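Local coordinates for type III secretion system effector protein ExoU (PDB 4QMK) that probably acts inside host cells as a patatin-like phospholipase that is brought to the plasma membrane by a domain binding phosphatidylinositol 4,5-bisphosphate, at residues 122-125 against 126-130; 141-144 against 145-149; 513-516 against 517-521; 561-564 against 565-569; 573-576 against 577-580. One frame throughout, in Å; residues are numbered along the deposited sequence.

The five contacts are local and follow one another along the chain. Contacts 1 and 2 lie in the patatin-like phospholipase part, on helices 119-127 and 140-157. Their centres are about 28 Å apart. Contact 3 joins the loop after helix 501-513 to helix 517-526. It lies across the chain's centre from both, with its centre about 56 Å from that of contact 1. Contacts 4 and 5 share the long helix 555-585, with centres about 17 Å apart. Contact 4 comes within about 6 Å of contact 3, nearest atoms. Contact 5 comes within about 13 Å of contact 2, nearest atoms. Helix 555-585 thus runs from the neighbourhood of contact 3 toward the phospholipase part.

Contact 1. Residues 122-125 against 126-130; sequences FTQL and SNNLD
The last turns of helix 119-127, in the patatin-like phospholipase part, hold this contact. Phe122 O takes two bonds from Ser126. Ser126 OG gives its proton to Phe122 O at 2.9 Å, and Ser126 N reaches Phe122 O at 3.1 Å. The two donors come from opposite faces of the carbonyl plane. The hydroxyl stays beside its own backbone N (chi1 -70°), which lets it fold back onto the preceding turn. The same OG sits over one face of the Phe122 ring, toward the rim, 3.6 Å from Phe122 CZ. The Phe122 side chain also packs on helices 81-90 and 107-114.

Two residues on, the amides of Gln124 and Asn128 meet. Asn128 ND2 donates to Gln124 OE1 at 3.0 Å, with the two amide planes 73° apart. A kink at chi2 (67°) brings the Gln124 amide along the helix to Asn128. Asn127 lies alongside Thr123, but its OD1 is bonded to Gln415. Leu125 CD2 meets Leu129 CG at 4.0 Å. Asn128 is the first residue to leave helical angles, and its N makes weak bonds to Gln124 O and Leu125 O. Such split, lengthened bonds are typical of the C-terminal end of an alpha-helix.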
loop_
_atom_site.group_PDB
_atom_site.type_symbol
_atom_site.label_atom_id
_atom_site.label_comp_id
_atom_site.label_asym_id
_atom_site.label_seq_id
_atom_site.Cartn_x
_atom_site.Cartn_y
_atom_site.Cartn_z
ATOM N N PHE A 122 -17.702 -1.551 27.800
ATOM C CA PHE A 122 -16.605 -2.501 27.883
ATOM C C PHE A 122 -16.806 -3.612 28.933
ATOM O O PHE A 122 -16.427 -4.751 28.705
ATOM C CB PHE A 122 -15.251 -1.777 28.121
ATOM C CG PHE A 122 -14.078 -2.708 28.071
ATOM C CD1 PHE A 122 -13.634 -3.182 26.879
ATOM C CD2 PHE A 122 -13.482 -3.154 29.225
ATOM C CE1 PHE A 122 -12.587 -4.083 26.815
ATOM C CE2 PHE A 122 -12.408 -4.022 29.189
ATOM C CZ PHE A 122 -11.955 -4.501 27.975
ATOM N N THR A 123 -17.333 -3.272 30.088
ATOM C CA THR A 123 -17.588 -4.280 31.125
ATOM C C THR A 123 -18.668 -5.264 30.679
ATOM O O THR A 123 -18.531 -6.478 30.814
ATOM C CB THR A 123 -18.066 -3.629 32.438
ATOM O OG1 THR A 123 -17.230 -2.489 32.737
ATOM C CG2 THR A 123 -18.028 -4.628 33.558
ATOM N N GLN A 124 -19.736 -4.710 30.126
ATOM C CA GLN A 124 -20.879 -5.484 29.632
ATOM C C GLN A 124 -20.423 -6.478 28.564
ATOM O O GLN A 124 -20.716 -7.674 28.637
ATOM C CB GLN A 124 -21.899 -4.489 29.042
ATOM C CG GLN A 124 -23.089 -5.088 28.321
ATOM C CD GLN A 124 -24.012 -5.845 29.244
ATOM O OE1 GLN A 124 -24.513 -6.926 28.904
ATOM N NE2 GLN A 124 -24.249 -5.284 30.429
ATOM N N LEU A 125 -19.704 -5.959 27.575
ATOM C CA LEU A 125 -19.249 -6.764 26.475
ATOM C C LEU A 125 -18.266 -7.847 26.914
ATOM O O LEU A 125 -18.296 -8.948 26.388
ATOM C CB LEU A 125 -18.635 -5.845 25.418
ATOM C CG LEU A 125 -18.119 -6.412 24.083
ATOM C CD1 LEU A 125 -17.949 -5.270 23.097
ATOM C CD2 LEU A 125 -16.805 -7.149 24.253
ATOM N N SER A 126 -17.420 -7.552 27.894
ATOM C CA SER A 126 -16.422 -8.511 28.362
ATOM C C SER A 126 -17.016 -9.665 29.139
ATOM O O SER A 126 -16.473 -10.776 29.150
ATOM C CB SER A 126 -15.367 -7.824 29.239
ATOM O OG SER A 126 -14.554 -6.979 28.466
ATOM N N ASN A 127 -18.107 -9.393 29.840
ATOM C CA ASN A 127 -18.788 -10.438 30.624
ATOM C C ASN A 127 -19.518 -11.432 29.749
ATOM O O ASN A 127 -19.649 -12.589 30.132
ATOM C CB ASN A 127 -19.738 -9.811 31.622
ATOM C CG ASN A 127 -19.014 -9.031 32.690
ATOM O OD1 ASN A 127 -17.967 -9.450 33.164
ATOM N ND2 ASN A 127 -19.585 -7.914 33.098
ATOM N N ASN A 128 -19.930 -10.978 28.556
ATOM C CA ASN A 128 -20.698 -11.794 27.599
ATOM C C ASN A 128 -19.870 -12.455 26.515
ATOM O O ASN A 128 -20.424 -13.072 25.614
ATOM C CB ASN A 128 -21.721 -10.908 26.882
ATOM C CG ASN A 128 -22.671 -10.215 27.835
ATOM O OD1 ASN A 128 -22.729 -10.534 29.023
ATOM N ND2 ASN A 128 -23.449 -9.275 27.308
ATOM N N LEU A 129 -18.557 -12.352 26.593
ATOM C CA LEU A 129 -17.735 -12.831 25.494
ATOM C C LEU A 129 -17.657 -14.302 25.254
ATOM O O LEU A 129 -17.776 -14.722 24.093
ATOM C CB LEU A 129 -16.315 -12.273 25.539
ATOM C CG LEU A 129 -16.055 -11.056 24.653
ATOM C CD1 LEU A 129 -14.546 -10.839 24.576
ATOM C CD2 LEU A 129 -16.622 -11.232 23.250
ATOM N N ASP A 130 -17.422 -15.097 26.292
ATOM C CA ASP A 130 -17.302 -16.542 26.087
ATOM C C ASP A 130 -16.127 -16.760 25.114
ATOM O O ASP A 130 -16.283 -17.251 23.988
ATOM C CB ASP A 130 -18.634 -17.119 25.539
ATOM C CG ASP A 130 -18.575 -18.622 25.280
ATOM O OD1 ASP A 130 -17.647 -19.287 25.775
ATOM O OD2 ASP A 130 -19.456 -19.138 24.571
#

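Contact 2. Residues 141-144 against 145-149; sequences VTAW and LQEAS
Ala148 N donates to Trp144 O at 2.8 Å, the shortest sound polar bond here. The N-H is fairly straight (154°) and arrives nearly in line with the carbonyl. The same turn of helix 140-157 sets the Ala148 methyl against the indole of Trp144. Ala148 CB lies over one face of the ring system, 3.4 Å from Trp144 CE2. It is 3.7 Å from the centroid of the six-membered ring and 23° off the ring normal, so this is a CH-pi contact. The Trp144 side chain can reach forward over the next turn because CG is anti to the backbone N (chi1 -180°).

Leu145 touches another part of the same indole. Its CD2 meets Trp144 CZ3 at 3.9 Å, on the six-membered ring. Leu145 CD1 turns to the preceding turn and lies 4.3 Å from Val141 CG1. Val141 and Leu145 also touch helix 270-278, at Arg272 and Ile276.

The backbone bonds continue on the other sides of the helix. Leu145 N donates to Val141 O at 3.1 Å. Glu147 N donates to Ala143 O at 3.3 Å, and this bond is almost straight. The Thr142 hydroxyl is bonded to Asp139, just before the segment.

The polar edge of the indole meets the second subunit. Trp144 NE1 is hydrogen-bonded to Ser158 OG of the second subunit, and Leu159 of that subunit packs on Trp144. The chemistry implies a tryptophan used twice: its face rests on its own helix, and its N-H joins the two subunits.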
loop_
_atom_site.group_PDB
_atom_site.type_symbol
_atom_site.label_atom_id
_atom_site.label_comp_id
_atom_site.label_asym_id
_atom_site.label_seq_id
_atom_site.Cartn_x
_atom_site.Cartn_y
_atom_site.Cartn_z
ATOM N N VAL A 141 -7.435 -18.950 9.166
ATOM C CA VAL A 141 -6.328 -18.019 9.309
ATOM C C VAL A 141 -5.380 -18.459 10.408
ATOM O O VAL A 141 -4.172 -18.518 10.213
ATOM C CB VAL A 141 -6.811 -16.584 9.578
ATOM C CG1 VAL A 141 -5.633 -15.685 9.971
ATOM C CG2 VAL A 141 -7.514 -16.041 8.344
ATOM N N THR A 142 -5.927 -18.745 11.568
ATOM C CA THR A 142 -5.123 -19.232 12.662
ATOM C C THR A 142 -4.375 -20.474 12.243
ATOM O O THR A 142 -3.180 -20.588 12.450
ATOM C CB THR A 142 -5.997 -19.627 13.884
ATOM O OG1 THR A 142 -6.752 -18.490 14.348
ATOM C CG2 THR A 142 -5.112 -20.189 15.032
ATOM N N ALA A 143 -5.099 -21.404 11.652
ATOM C CA ALA A 143 -4.533 -22.657 11.264
ATOM C C ALA A 143 -3.383 -22.419 10.330
ATOM O O ALA A 143 -2.323 -23.006 10.469
ATOM C CB ALA A 143 -5.592 -23.514 10.592
ATOM N N TRP A 144 -3.599 -21.565 9.351
ATOM C CA TRP A 144 -2.554 -21.275 8.401
ATOM C C TRP A 144 -1.284 -20.772 9.083
ATOM O O TRP A 144 -0.166 -21.111 8.659
ATOM C CB TRP A 144 -3.024 -20.250 7.391
ATOM C CG TRP A 144 -1.990 -19.931 6.404
ATOM C CD1 TRP A 144 -1.706 -20.624 5.276
ATOM C CD2 TRP A 144 -1.094 -18.830 6.443
ATOM N NE1 TRP A 144 -0.667 -20.022 4.592
ATOM C CE2 TRP A 144 -0.276 -18.913 5.290
ATOM C CE3 TRP A 144 -0.914 -17.776 7.322
ATOM C CZ2 TRP A 144 0.714 -17.976 4.998
ATOM C CZ3 TRP A 144 0.093 -16.840 7.043
ATOM C CH2 TRP A 144 0.894 -16.955 5.890
ATOM N N LEU A 145 -1.446 -19.968 10.122
ATOM C CA LEU A 145 -0.309 -19.473 10.817
ATOM C C LEU A 145 0.543 -20.556 11.435
ATOM O O LEU A 145 1.766 -20.435 11.406
ATOM C CB LEU A 145 -0.710 -18.425 11.828
ATOM C CG LEU A 145 -0.930 -17.080 11.162
ATOM C CD1 LEU A 145 -1.836 -16.214 12.003
ATOM C CD2 LEU A 145 0.407 -16.398 10.905
ATOM N N GLN A 146 -0.050 -21.624 11.969
ATOM C CA GLN A 146 0.802 -22.729 12.474
ATOM C C GLN A 146 1.558 -23.423 11.347
ATOM O O GLN A 146 2.779 -23.539 11.405
ATOM C CB GLN A 146 0.043 -23.765 13.284
ATOM C CG GLN A 146 -0.085 -23.443 14.772
ATOM C CD GLN A 146 -1.203 -22.448 15.072
ATOM O OE1 GLN A 146 -2.247 -22.451 14.410
ATOM N NE2 GLN A 146 -1.013 -21.624 16.103
ATOM N N GLU A 147 0.849 -23.821 10.294
ATOM C CA GLU A 147 1.478 -24.560 9.196
ATOM C C GLU A 147 2.534 -23.765 8.427
ATOM O O GLU A 147 3.584 -24.305 8.077
ATOM C CB GLU A 147 0.438 -25.099 8.218
ATOM C CG GLU A 147 -0.355 -26.294 8.755
ATOM C CD GLU A 147 -1.587 -25.897 9.574
ATOM O OE1 GLU A 147 -2.506 -25.282 8.983
ATOM O OE2 GLU A 147 -1.671 -26.234 10.788
ATOM N N ALA A 148 2.292 -22.479 8.235
ATOM C CA ALA A 148 3.160 -21.645 7.407
ATOM C C ALA A 148 4.327 -20.975 8.129
ATOM O O ALA A 148 5.169 -20.308 7.495
ATOM C CB ALA A 148 2.315 -20.578 6.760
ATOM N N SER A 149 4.374 -21.133 9.443
ATOM C CA SER A 149 5.360 -20.457 10.223
ATOM C C SER A 149 6.806 -20.667 9.739
ATOM O O SER A 149 7.573 -19.706 9.691
ATOM C CB SER A 149 5.227 -20.840 11.692
ATOM O OG SER A 149 5.860 -22.074 11.940
#

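Contact 3. Residues 513-516 against 517-521; sequences LARR and PEDIE
Charge dominates the meeting of Arg515 and Asp519. Arg515 grips the carboxylate side-on with two nitrogens. Arg515 NE donates to Asp519 OD2 at 2.8 Å, nearly straight at 174°, and Arg515 NH2 donates to Asp519 OD1 at 3.2 Å. Both oxygens are met on their syn sides, and the guanidinium and carboxylate planes are only 21° apart. A bend at chi3 (-70°) folds the arginine end round to the aspartate. Its remaining nitrogen, NH1, has other partners: a salt bridge to Glu468 and a hydrogen bond to Asn442. Phe472 adds a cation-pi contact.

Two backbone N-H bonds add to this. Arg515 N donates to Asp519 OD2 at 2.8 Å, this time on the anti side. OD2 therefore takes good bonds from both the main chain and the side chain of one residue. In return, Asp519 N donates to Arg516 O at 3.2 Å, from well above the carbonyl plane. These bonds tie the short link after helix 501-513 to the first turn of helix 517-526. The turn between two helices is thus closed by an aspartate in the second.

The guanidinium groups of the two arginines also meet. Arg516 NH1 lies over the centre of the Arg515 guanidinium. Asp519 OD2 is 4.6 Å from Arg516 NH1 and well out of the Arg516 guanidinium plane, so no N-H points at it. Its negative charge probably eases the pairing.

Apolar contact lies on the other side of the aspartate. Ala514 CB touches Ile520 CD1 at 3.4 Å and Asp519 CB at 3.7 Å.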
loop_
_atom_site.group_PDB
_atom_site.type_symbol
_atom_site.label_atom_id
_atom_site.label_comp_id
_atom_site.label_asym_id
_atom_site.label_seq_id
_atom_site.Cartn_x
_atom_site.Cartn_y
_atom_site.Cartn_z
ATOM N N LEU A 513 18.857 35.015 16.871
ATOM C CA LEU A 513 18.211 34.859 18.167
ATOM C C LEU A 513 19.143 34.222 19.240
ATOM O O LEU A 513 19.129 34.601 20.413
ATOM C CB LEU A 513 16.960 34.002 17.981
ATOM C CG LEU A 513 15.828 34.331 18.876
ATOM C CD1 LEU A 513 15.380 35.682 18.423
ATOM C CD2 LEU A 513 14.708 33.320 18.731
ATOM N N ALA A 514 19.959 33.284 18.832
ATOM C CA ALA A 514 20.903 32.658 19.765
ATOM C C ALA A 514 21.754 33.610 20.615
ATOM O O ALA A 514 22.343 34.545 20.108
ATOM C CB ALA A 514 21.816 31.695 19.011
ATOM N N ARG A 515 21.788 33.361 21.919
ATOM C CA ARG A 515 22.604 34.136 22.854
ATOM C C ARG A 515 23.948 33.413 23.123
ATOM O O ARG A 515 24.890 34.015 23.597
ATOM C CB ARG A 515 21.868 34.276 24.183
ATOM C CG ARG A 515 20.467 34.891 24.078
ATOM C CD ARG A 515 19.607 34.543 25.295
ATOM N NE ARG A 515 19.245 33.111 25.291
ATOM C CZ ARG A 515 18.487 32.492 26.215
ATOM N NH1 ARG A 515 17.992 33.139 27.272
ATOM N NH2 ARG A 515 18.249 31.192 26.074
ATOM N N ARG A 516 24.001 32.132 22.774
ATOM C CA ARG A 516 25.118 31.274 23.060
ATOM C C ARG A 516 24.939 30.029 22.214
ATOM O O ARG A 516 23.893 29.862 21.604
ATOM C CB ARG A 516 25.167 30.935 24.561
ATOM C CG ARG A 516 23.820 30.515 25.159
ATOM C CD ARG A 516 23.847 30.236 26.667
ATOM N NE ARG A 516 23.930 31.430 27.498
ATOM C CZ ARG A 516 22.882 32.165 27.953
ATOM N NH1 ARG A 516 21.609 31.873 27.664
ATOM N NH2 ARG A 516 23.109 33.234 28.714
ATOM N N PRO A 517 25.959 29.152 22.150
ATOM C CA PRO A 517 25.897 27.964 21.286
ATOM C C PRO A 517 24.797 26.980 21.642
ATOM O O PRO A 517 24.263 26.334 20.754
ATOM C CB PRO A 517 27.281 27.324 21.480
ATOM C CG PRO A 517 28.175 28.462 21.880
ATOM C CD PRO A 517 27.297 29.307 22.760
ATOM N N GLU A 518 24.466 26.842 22.914
ATOM C CA GLU A 518 23.351 25.964 23.327
ATOM C C GLU A 518 22.038 26.340 22.613
ATOM O O GLU A 518 21.234 25.467 22.307
ATOM C CB GLU A 518 23.037 26.084 24.838
ATOM C CG GLU A 518 24.028 25.564 25.880
ATOM C CD GLU A 518 23.871 26.296 27.246
ATOM O OE1 GLU A 518 22.755 26.830 27.510
ATOM O OE2 GLU A 518 24.841 26.345 28.066
ATOM N N ASP A 519 21.799 27.636 22.401
ATOM C CA ASP A 519 20.538 28.102 21.795
ATOM C C ASP A 519 20.423 27.632 20.376
ATOM O O ASP A 519 19.301 27.378 19.896
ATOM C CB ASP A 519 20.459 29.629 21.795
ATOM C CG ASP A 519 20.208 30.185 23.131
ATOM O OD1 ASP A 519 19.932 29.382 24.014
ATOM O OD2 ASP A 519 20.293 31.438 23.324
ATOM N N ILE A 520 21.570 27.559 19.686
ATOM C CA ILE A 520 21.587 27.101 18.306
ATOM C C ILE A 520 21.119 25.612 18.310
ATOM O O ILE A 520 20.160 25.251 17.607
ATOM C CB ILE A 520 23.006 27.181 17.705
ATOM C CG1 ILE A 520 23.579 28.601 17.703
ATOM C CG2 ILE A 520 23.032 26.621 16.280
ATOM C CD1 ILE A 520 22.920 29.536 16.697
ATOM N N GLU A 521 21.751 24.778 19.143
ATOM C CA GLU A 521 21.378 23.359 19.221
ATOM C C GLU A 521 19.912 23.228 19.569
ATOM O O GLU A 521 19.210 22.340 19.076
ATOM C CB GLU A 521 22.099 22.591 20.345
ATOM C CG GLU A 521 23.588 22.699 20.511
ATOM C CD GLU A 521 24.038 21.865 21.747
ATOM O OE1 GLU A 521 24.406 22.471 22.806
ATOM O OE2 GLU A 521 23.951 20.600 21.684
#

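Contact 4. Residues 561-564 against 565-569; sequences VAEM and QKRDI
Four successive i to i+4 backbone bonds run through this part of helix 555-585: Gln565, Lys566, Arg567 and Asp568 N donate to the O of Val561, Ala562, Glu563 and Met564 in turn, at 3.0 to 3.1 Å.

The main side-chain pair is Glu563 and Arg567, one turn apart. Arg567 NE donates to Glu563 OE1 at 2.8 Å, with an N-H angle of 150°. This is a salt bridge. Arg567 NH2 adds a weak bond to the same OE1 at 3.2 Å. The oxygen uses its anti lone pair for NE, and the carboxylate stands almost square to the guanidinium, with planes 86° apart. OE1 lies at the edge of the guanidinium, near its plane, and OE2 is on the Lys566 side. There the charges are near but not in contact, with Glu563 OE2 4.4 Å from Lys566 NZ. Glu563 is bent at chi2 (60°), which carries its acid forward along the helix. Arg567 is extended from CG to NE and meets it from the next turn.

An i to i+4 glutamate-arginine pair of this kind is a common feature of helix surfaces. Here both residues also touch Lys525 of helix 517-526 and Asn528 in the loop beyond it.

On another side, Gln565 runs alongside Val561, with Val561 CG1 4.0 Å from Gln565 NE2. The Met564 methyl, CE, lies 4.1 Å from Gln565 CG. Met564 is buried against Leu539, Gln540 and Thr543 of helix 533-544.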
loop_
_atom_site.group_PDB
_atom_site.type_symbol
_atom_site.label_atom_id
_atom_site.label_comp_id
_atom_site.label_asym_id
_atom_site.label_seq_id
_atom_site.Cartn_x
_atom_site.Cartn_y
_atom_site.Cartn_z
ATOM N N VAL A 561 19.817 19.609 10.922
ATOM C CA VAL A 561 20.077 18.535 9.963
ATOM C C VAL A 561 20.909 17.441 10.608
ATOM O O VAL A 561 20.643 16.264 10.390
ATOM C CB VAL A 561 20.797 19.070 8.709
ATOM C CG1 VAL A 561 21.446 17.976 7.869
ATOM C CG2 VAL A 561 19.812 19.853 7.869
ATOM N N ALA A 562 21.945 17.833 11.355
ATOM C CA ALA A 562 22.757 16.887 12.111
ATOM C C ALA A 562 21.882 16.179 13.198
ATOM O O ALA A 562 22.023 14.994 13.445
ATOM C CB ALA A 562 23.938 17.594 12.748
ATOM N N GLU A 563 20.973 16.915 13.814
ATOM C CA GLU A 563 20.054 16.321 14.788
ATOM C C GLU A 563 19.093 15.316 14.110
ATOM O O GLU A 563 18.782 14.278 14.675
ATOM C CB GLU A 563 19.271 17.399 15.469
ATOM C CG GLU A 563 18.264 16.932 16.492
ATOM C CD GLU A 563 18.817 16.148 17.652
ATOM O OE1 GLU A 563 18.018 15.360 18.213
ATOM O OE2 GLU A 563 19.996 16.305 18.002
ATOM N N MET A 564 18.685 15.620 12.885
ATOM C CA MET A 564 17.808 14.758 12.160
ATOM C C MET A 564 18.469 13.430 11.878
ATOM O O MET A 564 17.845 12.376 12.036
ATOM C CB MET A 564 17.383 15.365 10.829
ATOM C CG MET A 564 16.300 14.569 10.114
ATOM S SD MET A 564 16.039 15.069 8.394
ATOM C CE MET A 564 17.705 14.773 7.801
ATOM N N GLN A 565 19.723 13.493 11.427
ATOM C CA GLN A 565 20.490 12.326 11.074
ATOM C C GLN A 565 20.782 11.503 12.335
ATOM O O GLN A 565 20.686 10.277 12.336
ATOM C CB GLN A 565 21.719 12.758 10.268
ATOM C CG GLN A 565 21.310 13.218 8.857
ATOM C CD GLN A 565 22.360 14.020 8.047
ATOM O OE1 GLN A 565 23.367 14.517 8.578
ATOM N NE2 GLN A 565 22.074 14.198 6.741
ATOM N N LYS A 566 21.025 12.181 13.443
ATOM C CA LYS A 566 21.208 11.509 14.722
ATOM C C LYS A 566 19.955 10.693 15.102
ATOM O O LYS A 566 20.063 9.554 15.506
ATOM C CB LYS A 566 21.564 12.537 15.796
ATOM C CG LYS A 566 21.746 12.026 17.222
ATOM C CD LYS A 566 22.344 13.128 18.082
ATOM C CE LYS A 566 22.421 12.754 19.556
ATOM N NZ LYS A 566 21.065 12.548 20.126
ATOM N N ARG A 567 18.777 11.291 14.970
ATOM C CA ARG A 567 17.521 10.616 15.275
ATOM C C ARG A 567 17.247 9.446 14.358
ATOM O O ARG A 567 16.751 8.394 14.827
ATOM C CB ARG A 567 16.365 11.574 15.222
ATOM C CG ARG A 567 16.290 12.396 16.485
ATOM C CD ARG A 567 15.133 13.394 16.537
ATOM N NE ARG A 567 15.464 14.415 17.544
ATOM C CZ ARG A 567 14.615 15.307 18.004
ATOM N NH1 ARG A 567 13.375 15.353 17.553
ATOM N NH2 ARG A 567 15.022 16.175 18.903
ATOM N N ASP A 568 17.598 9.623 13.069
ATOM C CA ASP A 568 17.414 8.589 12.109
ATOM C C ASP A 568 18.217 7.327 12.551
ATOM O O ASP A 568 17.658 6.277 12.651
ATOM C CB ASP A 568 17.798 9.050 10.716
ATOM C CG ASP A 568 16.745 9.983 10.075
ATOM O OD1 ASP A 568 15.583 10.025 10.539
ATOM O OD2 ASP A 568 17.059 10.695 9.070
ATOM N N ILE A 569 19.487 7.485 12.871
ATOM C CA ILE A 569 20.345 6.382 13.245
ATOM C C ILE A 569 19.785 5.742 14.447
ATOM O O ILE A 569 19.720 4.532 14.536
ATOM C CB ILE A 569 21.764 6.850 13.584
ATOM C CG1 ILE A 569 22.416 7.471 12.368
ATOM C CG2 ILE A 569 22.646 5.688 14.083
ATOM C CD1 ILE A 569 22.573 6.516 11.197
#

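Contact 5. Residues 573-576 against 577-580; sequences AENF and IREV
The Phe576 ring carries Val580 over one face. Val580 CB is 4.0 Å from the ring centroid and 22° off the normal, a CH-pi contact set toward the rim. Both valine methyls join in: Val580 CG2 lies 3.7 Å from Phe576 CE1, and Val580 CG1 lies 3.8 Å from Phe576 CZ. With chi1 at 177° the ring swings away from its own N and forward along helix 555-585 to the valine. Trp647 meets the Phe576 ring edge-to-face and also touches Val580.

The second flat group is the Arg578 guanidinium. Asn575 OD1 lies over one face, 3.3 Å from Arg578 NH2, with the amide and guanidinium planes 79° apart. No N-H is well aimed at this oxygen, so the pair is polar packing and not a hydrogen bond. A different nitrogen, Arg578 NH1, makes a salt bridge to Glu579 OE2 at 3.0 Å and a weak bond to Gly164 O.

In the backbone, Val580 N donates to Phe576 O at 2.7 Å, and a wider pi-type turn occupies 577-580. Ile577 packs with Ala573 and Phe576 on Leu605 of helix 592-606. The chemistry implies apolar packing at Phe576 and Val580, and a polar patch at Asn575, Arg578 and Glu579 in which one charge pair joins neighbours.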
loop_
_atom_site.group_PDB
_atom_site.type_symbol
_atom_site.label_atom_id
_atom_site.label_comp_id
_atom_site.label_asym_id
_atom_site.label_seq_id
_atom_site.Cartn_x
_atom_site.Cartn_y
_atom_site.Cartn_z
ATOM N N ALA A 573 18.665 1.848 14.625
ATOM C CA ALA A 573 19.233 0.985 15.629
ATOM C C ALA A 573 18.100 0.196 16.325
ATOM O O ALA A 573 18.224 -0.977 16.587
ATOM C CB ALA A 573 20.030 1.817 16.626
ATOM N N GLU A 574 17.024 0.875 16.665
ATOM C CA GLU A 574 15.869 0.212 17.277
ATOM C C GLU A 574 15.317 -0.836 16.337
ATOM O O GLU A 574 14.987 -1.936 16.738
ATOM C CB GLU A 574 14.789 1.215 17.624
ATOM C CG GLU A 574 14.671 1.526 19.105
ATOM C CD GLU A 574 15.923 2.116 19.716
ATOM O OE1 GLU A 574 16.395 3.174 19.226
ATOM O OE2 GLU A 574 16.416 1.541 20.719
ATOM N N ASN A 575 15.255 -0.502 15.073
ATOM C CA ASN A 575 14.752 -1.421 14.124
ATOM C C ASN A 575 15.607 -2.654 13.944
ATOM O O ASN A 575 15.067 -3.754 13.925
ATOM C CB ASN A 575 14.460 -0.714 12.849
ATOM C CG ASN A 575 13.215 0.145 12.976
ATOM O OD1 ASN A 575 12.289 -0.238 13.652
ATOM N ND2 ASN A 575 13.206 1.305 12.381
ATOM N N PHE A 576 16.938 -2.462 13.926
ATOM C CA PHE A 576 17.884 -3.502 13.705
ATOM C C PHE A 576 17.814 -4.437 14.897
ATOM O O PHE A 576 17.791 -5.676 14.742
ATOM C CB PHE A 576 19.277 -2.915 13.535
ATOM C CG PHE A 576 20.340 -3.939 13.364
ATOM C CD1 PHE A 576 20.508 -4.582 12.164
ATOM C CD2 PHE A 576 21.138 -4.284 14.414
ATOM C CE1 PHE A 576 21.447 -5.592 12.022
ATOM C CE2 PHE A 576 22.123 -5.268 14.293
ATOM C CZ PHE A 576 22.275 -5.935 13.093
ATOM N N ILE A 577 17.738 -3.830 16.075
ATOM C CA ILE A 577 17.600 -4.550 17.324
ATOM C C ILE A 577 16.410 -5.437 17.334
ATOM O O ILE A 577 16.494 -6.592 17.609
ATOM C CB ILE A 577 17.522 -3.586 18.510
ATOM C CG1 ILE A 577 18.941 -3.016 18.772
ATOM C CG2 ILE A 577 17.054 -4.301 19.760
ATOM C CD1 ILE A 577 19.032 -1.885 19.783
ATOM N N ARG A 578 15.294 -4.889 16.965
ATOM C CA ARG A 578 14.013 -5.605 17.035
ATOM C C ARG A 578 13.925 -6.704 15.991
ATOM O O ARG A 578 13.426 -7.750 16.250
ATOM C CB ARG A 578 12.912 -4.565 16.772
ATOM C CG ARG A 578 11.531 -5.079 17.018
ATOM C CD ARG A 578 10.608 -4.808 15.863
ATOM N NE ARG A 578 10.239 -3.419 15.735
ATOM C CZ ARG A 578 9.754 -2.909 14.619
ATOM N NH1 ARG A 578 9.560 -3.678 13.566
ATOM N NH2 ARG A 578 9.463 -1.634 14.554
ATOM N N GLU A 579 14.478 -6.453 14.825
ATOM C CA GLU A 579 14.292 -7.285 13.662
ATOM C C GLU A 579 15.459 -8.264 13.359
ATOM O O GLU A 579 15.292 -9.248 12.681
ATOM C CB GLU A 579 14.108 -6.327 12.479
ATOM C CG GLU A 579 13.110 -6.736 11.418
ATOM C CD GLU A 579 11.665 -6.812 11.932
ATOM O OE1 GLU A 579 10.971 -7.781 11.528
ATOM O OE2 GLU A 579 11.260 -5.958 12.751
ATOM N N VAL A 580 16.631 -8.000 13.897
ATOM C CA VAL A 580 17.765 -8.843 13.651
ATOM C C VAL A 580 18.355 -9.432 14.943
ATOM O O VAL A 580 18.575 -10.653 15.052
ATOM C CB VAL A 580 18.860 -8.068 12.937
ATOM C CG1 VAL A 580 20.055 -8.975 12.736
ATOM C CG2 VAL A 580 18.376 -7.563 11.607
#